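PDB 4N04: Glyoxalase/bleomycin resistance protein/dioxygenase from Catenulispora acidiphila, which is a member of the vicinal oxygen chelate (glyoxalase/bleomycin resistance/dioxygenase) superfamily and may act as a dioxygenase. Local coordinates for residues A87-Y92 with R97-L102. The protein carries 1 engineered substitution. Sequence-based numbering, arbitrary orientation.
Sequences AKQETY and RKVTYL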
loop_
_atom_site.group_PDB
_atom_site.type_symbol
_atom_site.label_atom_id
_atom_site.label_comp_id
_atom_site.label_asym_id
_atom_site.label_seq_id
_atom_site.Cartn_x
_atom_site.Cartn_y
_atom_site.Cartn_z
ATOM N N ALA A 87 1.861 -11.357 -2.096
ATOM C CA ALA A 87 1.503 -12.206 -3.213
ATOM C C ALA A 87 2.758 -12.870 -3.810
ATOM O O ALA A 87 2.746 -14.048 -4.172
ATOM C CB ALA A 87 0.788 -11.385 -4.267
ATOM N N LYS A 88 3.845 -12.109 -3.903
ATOM C CA LYS A 88 5.049 -12.576 -4.570
ATOM C C LYS A 88 6.293 -11.935 -3.961
ATOM O O LYS A 88 6.259 -10.758 -3.598
ATOM C CB LYS A 88 4.978 -12.233 -6.059
ATOM C CG LYS A 88 6.129 -12.798 -6.857
ATOM C CD LYS A 88 6.215 -12.229 -8.262
ATOM C CE LYS A 88 7.255 -13.029 -9.085
ATOM N NZ LYS A 88 7.542 -12.471 -10.437
ATOM N N GLN A 89 7.377 -12.710 -3.850
ATOM C CA GLN A 89 8.699 -12.173 -3.503
ATOM C C GLN A 89 9.763 -12.449 -4.567
ATOM O O GLN A 89 10.062 -13.594 -4.878
ATOM C CB GLN A 89 9.190 -12.727 -2.181
ATOM C CG GLN A 89 8.511 -12.113 -0.983
ATOM C CD GLN A 89 9.272 -12.368 0.298
ATOM O OE1 GLN A 89 10.505 -12.245 0.337
ATOM N NE2 GLN A 89 8.547 -12.737 1.355
ATOM N N GLU A 90 10.346 -11.388 -5.110
ATOM C CA GLU A 90 11.401 -11.513 -6.097
ATOM C C GLU A 90 12.707 -11.102 -5.437
ATOM O O GLU A 90 12.818 -10.012 -4.885
ATOM C CB GLU A 90 11.125 -10.615 -7.309
ATOM C CG GLU A 90 9.774 -10.837 -7.972
ATOM C CD GLU A 90 9.549 -9.960 -9.209
ATOM O OE1 GLU A 90 10.314 -10.104 -10.191
ATOM O OE2 GLU A 90 8.602 -9.135 -9.201
ATOM N N THR A 91 13.701 -11.970 -5.486
ATOM C CA THR A 91 15.021 -11.604 -4.998
ATOM C C THR A 91 15.988 -11.571 -6.168
ATOM O O THR A 91 16.250 -12.588 -6.778
ATOM C CB THR A 91 15.524 -12.596 -3.935
ATOM O OG1 THR A 91 14.435 -12.973 -3.076
ATOM C CG2 THR A 91 16.614 -11.955 -3.106
ATOM N N TYR A 92 16.491 -10.397 -6.512
ATOM C CA TYR A 92 17.429 -10.305 -7.618
ATOM C C TYR A 92 18.834 -10.667 -7.153
ATOM O O TYR A 92 19.057 -10.919 -5.964
ATOM C CB TYR A 92 17.393 -8.921 -8.261
ATOM C CG TYR A 92 16.034 -8.532 -8.793
ATOM C CD1 TYR A 92 15.610 -8.943 -10.057
ATOM C CD2 TYR A 92 15.172 -7.752 -8.030
ATOM C CE1 TYR A 92 14.357 -8.583 -10.548
ATOM C CE2 TYR A 92 13.914 -7.386 -8.508
ATOM C CZ TYR A 92 13.510 -7.799 -9.768
ATOM O OH TYR A 92 12.257 -7.424 -10.229
ATOM N N ARG A 97 15.371 -7.158 -2.755
ATOM C CA ARG A 97 14.041 -7.716 -2.912
ATOM C C ARG A 97 13.015 -6.703 -3.394
ATOM O O ARG A 97 13.102 -5.512 -3.105
ATOM C CB ARG A 97 13.548 -8.321 -1.600
ATOM C CG ARG A 97 14.312 -9.533 -1.136
ATOM C CD ARG A 97 13.968 -9.812 0.307
ATOM N NE ARG A 97 14.576 -8.821 1.184
ATOM C CZ ARG A 97 14.245 -8.648 2.460
ATOM N NH1 ARG A 97 13.297 -9.395 3.006
ATOM N NH2 ARG A 97 14.855 -7.720 3.185
ATOM N N LYS A 98 12.045 -7.205 -4.144
ATOM C CA LYS A 98 10.791 -6.517 -4.350
ATOM C C LYS A 98 9.718 -7.478 -3.862
ATOM O O LYS A 98 9.693 -8.637 -4.275
ATOM C CB LYS A 98 10.589 -6.197 -5.831
ATOM C CG LYS A 98 9.256 -5.533 -6.160
ATOM C CD LYS A 98 9.119 -5.358 -7.659
ATOM C CE LYS A 98 7.668 -5.346 -8.112
ATOM N NZ LYS A 98 7.574 -5.534 -9.590
ATOM N N VAL A 99 8.847 -7.032 -2.962
ATOM C CA VAL A 99 7.713 -7.877 -2.608
ATOM C C VAL A 99 6.383 -7.223 -2.946
ATOM O O VAL A 99 6.169 -6.033 -2.704
ATOM C CB VAL A 99 7.773 -8.442 -1.152
ATOM C CG1 VAL A 99 9.130 -8.130 -0.476
ATOM C CG2 VAL A 99 6.604 -7.977 -0.333
ATOM N N THR A 100 5.492 -8.013 -3.525
ATOM C CA THR A 100 4.260 -7.465 -4.045
ATOM C C THR A 100 3.041 -7.912 -3.263
ATOM O O THR A 100 2.836 -9.098 -3.031
ATOM C CB THR A 100 4.069 -7.854 -5.511
ATOM O OG1 THR A 100 5.212 -7.432 -6.260
ATOM C CG2 THR A 100 2.820 -7.189 -6.077
ATOM N N TYR A 101 2.216 -6.948 -2.881
ATOM C CA TYR A 101 0.949 -7.252 -2.242
ATOM C C TYR A 101 -0.188 -7.028 -3.215
ATOM O O TYR A 101 -0.131 -6.126 -4.055
ATOM C CB TYR A 101 0.753 -6.367 -1.014
ATOM C CG TYR A 101 1.705 -6.693 0.100
ATOM C CD1 TYR A 101 1.376 -7.643 1.066
ATOM C CD2 TYR A 101 2.948 -6.075 0.182
ATOM C CE1 TYR A 101 2.258 -7.959 2.097
ATOM C CE2 TYR A 101 3.837 -6.389 1.211
ATOM C CZ TYR A 101 3.482 -7.327 2.162
ATOM O OH TYR A 101 4.352 -7.633 3.182
ATOM N N LEU A 102 -1.223 -7.848 -3.102
ATOM C CA LEU A 102 -2.447 -7.612 -3.844
ATOM C C LEU A 102 -3.548 -7.195 -2.879
ATOM O O LEU A 102 -3.857 -7.936 -1.948
ATOM C CB LEU A 102 -2.855 -8.869 -4.603
ATOM C CG LEU A 102 -1.870 -9.300 -5.683
ATOM C CD1 LEU A 102 -2.283 -10.616 -6.298
ATOM C CD2 LEU A 102 -1.715 -8.221 -6.747
HETATM O O HOH W 1 7.719 -9.045 -6.179
#
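Glu90 and Lys98 exchange two backbone hydrogen bonds, Glu90 N to Lys98 O at 2.9 Å and Lys98 N to Glu90 O, in the antiparallel β-hairpin of strands 88-91 and 97-102. Strand 88-91 is an edge strand of the C-terminal four-stranded sheet, whose βαβββ order is that of the glyoxalase-type module; strand 97-102 pairs on its other side with strand 108-113. Lys88 and Thr100 make the next hydrogen-bonded pair, with a straight bond from Thr100 N to Lys88 O (171° at the hydrogen). There a classic β-bulge intervenes: Thr100 O accepts from both Ala87 N and Lys88 N, the latter more distant at 3.3 Å.

On the face carrying Lys88, Glu90, Lys98 and Thr100, the extended side chains of Glu90 and Lys98 run side by side, and the Glu90 carboxylate lies between two lysines in long salt bridges, OE2 toward Lys98 NZ (3.8 Å) and OE1 toward Lys88 NZ. A water joins Glu90 OE2, Lys98 O and Thr100 OG1.

The other face turns to helix 72-81, where Val99 touches Leu76 and the Arg97 guanidinium pairs with Asp73 and Glu113. Both Thr91 branches, CG2 and OG1, flank Arg97 CG, while Gln89 CG packs 3.7 Å from Val99 CB. At the bulge, Ala87 CB rests 3.7 Å from Leu102 CG.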